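Local coordinates for R.MvaI (Kocuria varians, PDB 2OA9), which is a monomeric restriction endonuclease that recognises its DNA target asymmetrically and probably cleaves it with the help of divalent metal ions, at residues Thr71-Ser76 with Asp153-Gln158. Sequence-based numbering, arbitrary orientation.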
loop_
_atom_site.group_PDB
_atom_site.type_symbol
_atom_site.label_atom_id
_atom_site.label_comp_id
_atom_site.label_asym_id
_atom_site.label_seq_id
_atom_site.Cartn_x
_atom_site.Cartn_y
_atom_site.Cartn_z
ATOM N N THR A 71 -1.745 -2.321 0.905
ATOM C CA THR A 71 -2.571 -1.145 0.731
ATOM C C THR A 71 -1.894 0.048 1.368
ATOM O O THR A 71 -1.751 0.102 2.568
ATOM C CB THR A 71 -3.909 -1.390 1.394
ATOM O OG1 THR A 71 -4.542 -2.493 0.739
ATOM C CG2 THR A 71 -4.831 -0.181 1.249
ATOM N N LEU A 72 -1.503 1.009 0.550
ATOM C CA LEU A 72 -0.833 2.219 1.024
ATOM C C LEU A 72 -1.795 3.077 1.822
ATOM O O LEU A 72 -1.454 3.567 2.883
ATOM C CB LEU A 72 -0.302 3.010 -0.165
ATOM C CG LEU A 72 0.780 2.269 -0.977
ATOM C CD1 LEU A 72 0.972 2.876 -2.357
ATOM C CD2 LEU A 72 2.085 2.244 -0.229
ATOM N N PHE A 73 -2.988 3.245 1.283
ATOM C CA PHE A 73 -4.062 4.022 1.898
ATOM C C PHE A 73 -5.335 3.818 1.116
ATOM O O PHE A 73 -5.324 3.295 0.011
ATOM C CB PHE A 73 -3.691 5.525 1.964
ATOM C CG PHE A 73 -3.422 6.170 0.613
ATOM C CD1 PHE A 73 -4.428 6.673 -0.166
ATOM C CD2 PHE A 73 -2.127 6.257 0.138
ATOM C CE1 PHE A 73 -4.169 7.287 -1.391
ATOM C CE2 PHE A 73 -1.864 6.811 -1.105
ATOM C CZ PHE A 73 -2.887 7.330 -1.877
ATOM N N THR A 74 -6.441 4.271 1.685
ATOM C CA THR A 74 -7.729 4.316 1.017
ATOM C C THR A 74 -8.171 5.773 0.964
ATOM O O THR A 74 -7.928 6.562 1.913
ATOM C CB THR A 74 -8.806 3.444 1.745
ATOM O OG1 THR A 74 -8.925 3.840 3.120
ATOM C CG2 THR A 74 -8.402 2.007 1.805
ATOM N N LYS A 75 -8.801 6.151 -0.143
ATOM C CA LYS A 75 -9.247 7.522 -0.329
ATOM C C LYS A 75 -10.189 7.611 -1.500
ATOM O O LYS A 75 -9.838 7.191 -2.620
ATOM C CB LYS A 75 -8.066 8.487 -0.525
ATOM C CG LYS A 75 -8.417 9.977 -0.758
ATOM C CD LYS A 75 -8.938 10.621 0.506
ATOM C CE LYS A 75 -9.229 12.081 0.250
ATOM N NZ LYS A 75 -10.470 12.255 -0.558
ATOM N N SER A 76 -11.353 8.193 -1.212
ATOM C CA SER A 76 -12.366 8.490 -2.210
ATOM C C SER A 76 -11.969 9.634 -3.128
ATOM O O SER A 76 -11.182 10.483 -2.749
ATOM C CB SER A 76 -13.696 8.823 -1.534
ATOM O OG SER A 76 -14.302 7.645 -1.029
ATOM N N ASP A 153 -2.888 16.893 -4.252
ATOM C CA ASP A 153 -2.776 17.329 -2.858
ATOM C C ASP A 153 -3.464 16.361 -1.906
ATOM O O ASP A 153 -2.964 16.110 -0.815
ATOM C CB ASP A 153 -3.341 18.756 -2.691
ATOM C CG ASP A 153 -2.416 19.807 -3.279
ATOM O OD1 ASP A 153 -2.807 20.993 -3.334
ATOM O OD2 ASP A 153 -1.277 19.526 -3.720
ATOM N N SER A 154 -4.591 15.799 -2.321
ATOM C CA SER A 154 -5.297 14.834 -1.499
ATOM C C SER A 154 -4.452 13.586 -1.309
ATOM O O SER A 154 -4.430 13.013 -0.227
ATOM C CB SER A 154 -6.673 14.492 -2.061
ATOM O OG SER A 154 -6.643 13.633 -3.197
ATOM N N LEU A 155 -3.796 13.163 -2.378
ATOM C CA LEU A 155 -2.984 11.956 -2.334
ATOM C C LEU A 155 -1.752 12.197 -1.504
ATOM O O LEU A 155 -1.351 11.341 -0.736
ATOM C CB LEU A 155 -2.611 11.495 -3.753
ATOM C CG LEU A 155 -3.819 11.109 -4.609
ATOM C CD1 LEU A 155 -3.304 10.794 -5.999
ATOM C CD2 LEU A 155 -4.648 9.972 -4.040
ATOM N N GLN A 156 -1.166 13.380 -1.639
ATOM C CA GLN A 156 -0.045 13.786 -0.805
ATOM C C GLN A 156 -0.390 13.766 0.684
ATOM O O GLN A 156 0.390 13.258 1.495
ATOM C CB GLN A 156 0.409 15.184 -1.183
ATOM C CG GLN A 156 1.631 15.630 -0.413
ATOM C CD GLN A 156 2.684 16.187 -1.334
ATOM O OE1 GLN A 156 3.533 15.447 -1.809
ATOM N NE2 GLN A 156 2.608 17.490 -1.626
ATOM N N ASN A 157 -1.579 14.261 1.018
ATOM C CA ASN A 157 -2.054 14.284 2.383
ATOM C C ASN A 157 -2.233 12.868 2.932
ATOM O O ASN A 157 -1.873 12.620 4.064
ATOM C CB ASN A 157 -3.374 15.070 2.492
ATOM C CG ASN A 157 -3.980 14.995 3.873
ATOM O OD1 ASN A 157 -5.048 14.414 4.070
ATOM N ND2 ASN A 157 -3.292 15.600 4.853
ATOM N N GLN A 158 -2.752 11.943 2.120
ATOM C CA GLN A 158 -2.887 10.556 2.525
ATOM C C GLN A 158 -1.546 9.917 2.809
ATOM O O GLN A 158 -1.366 9.192 3.815
ATOM C CB GLN A 158 -3.586 9.759 1.425
ATOM C CG GLN A 158 -5.035 10.051 1.341
ATOM C CD GLN A 158 -5.729 9.701 2.625
ATOM O OE1 GLN A 158 -5.756 8.533 3.018
ATOM N NE2 GLN A 158 -6.235 10.719 3.328
HETATM O O HOH W 1 -8.876 12.514 -2.970
#
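Phe73 and Gln158 mark the closest backbone approach, 6.7 Å between their CA atoms, where strand 71-74 passes beside helix 153-158. The two axes come within 9.5 Å and their N-to-C directions differ by 121°, so the strand runs obliquely to the helix and meets it mainly through Phe73, while Lys75, in the loop just after the strand, also points its CB toward it. Phe73 and Gln158 make the main side-chain contact. With CG set between backbone N and carbonyl carbon (chi1 60°), the Phe73 ring lies against the helix and offers one face to Gln158, whose CB lies 3.7 Å from the ring centroid and 16° off the ring normal, a CH-pi contact. Leu155, one turn earlier, comes to the ring edge instead: its CD2 is 3.8 Å from Phe73 CE1 and the side chains cross at about a right angle. Strand 69-74 is an outer strand of the five-stranded antiparallel sheet, next to strand 225-235, and Phe73 also stacks on Phe232 there; the contact thus packs helix 152-162 on the border of that sheet, within the MvaI/BcnI family fold of the PDDEXK clan. Replacing Phe73 by an alanine would probably leave Gln158 CB and Leu155 CD2 without the ring they pack on and open a gap between helix and sheet. Lys75 lies across Gln158, its CB 3.9 Å from Gln158 CG. Two bends in its chain carry the ammonium back to its own segment, where Lys75 NZ donates to Ser76 O at 2.9 Å, tilted from the carbonyl plane. NZ also donates to water 1 (2.9 Å), which bridges to OG of Ser154, a hydroxyl hydrogen-bonded as well to the backbone O of Ser151.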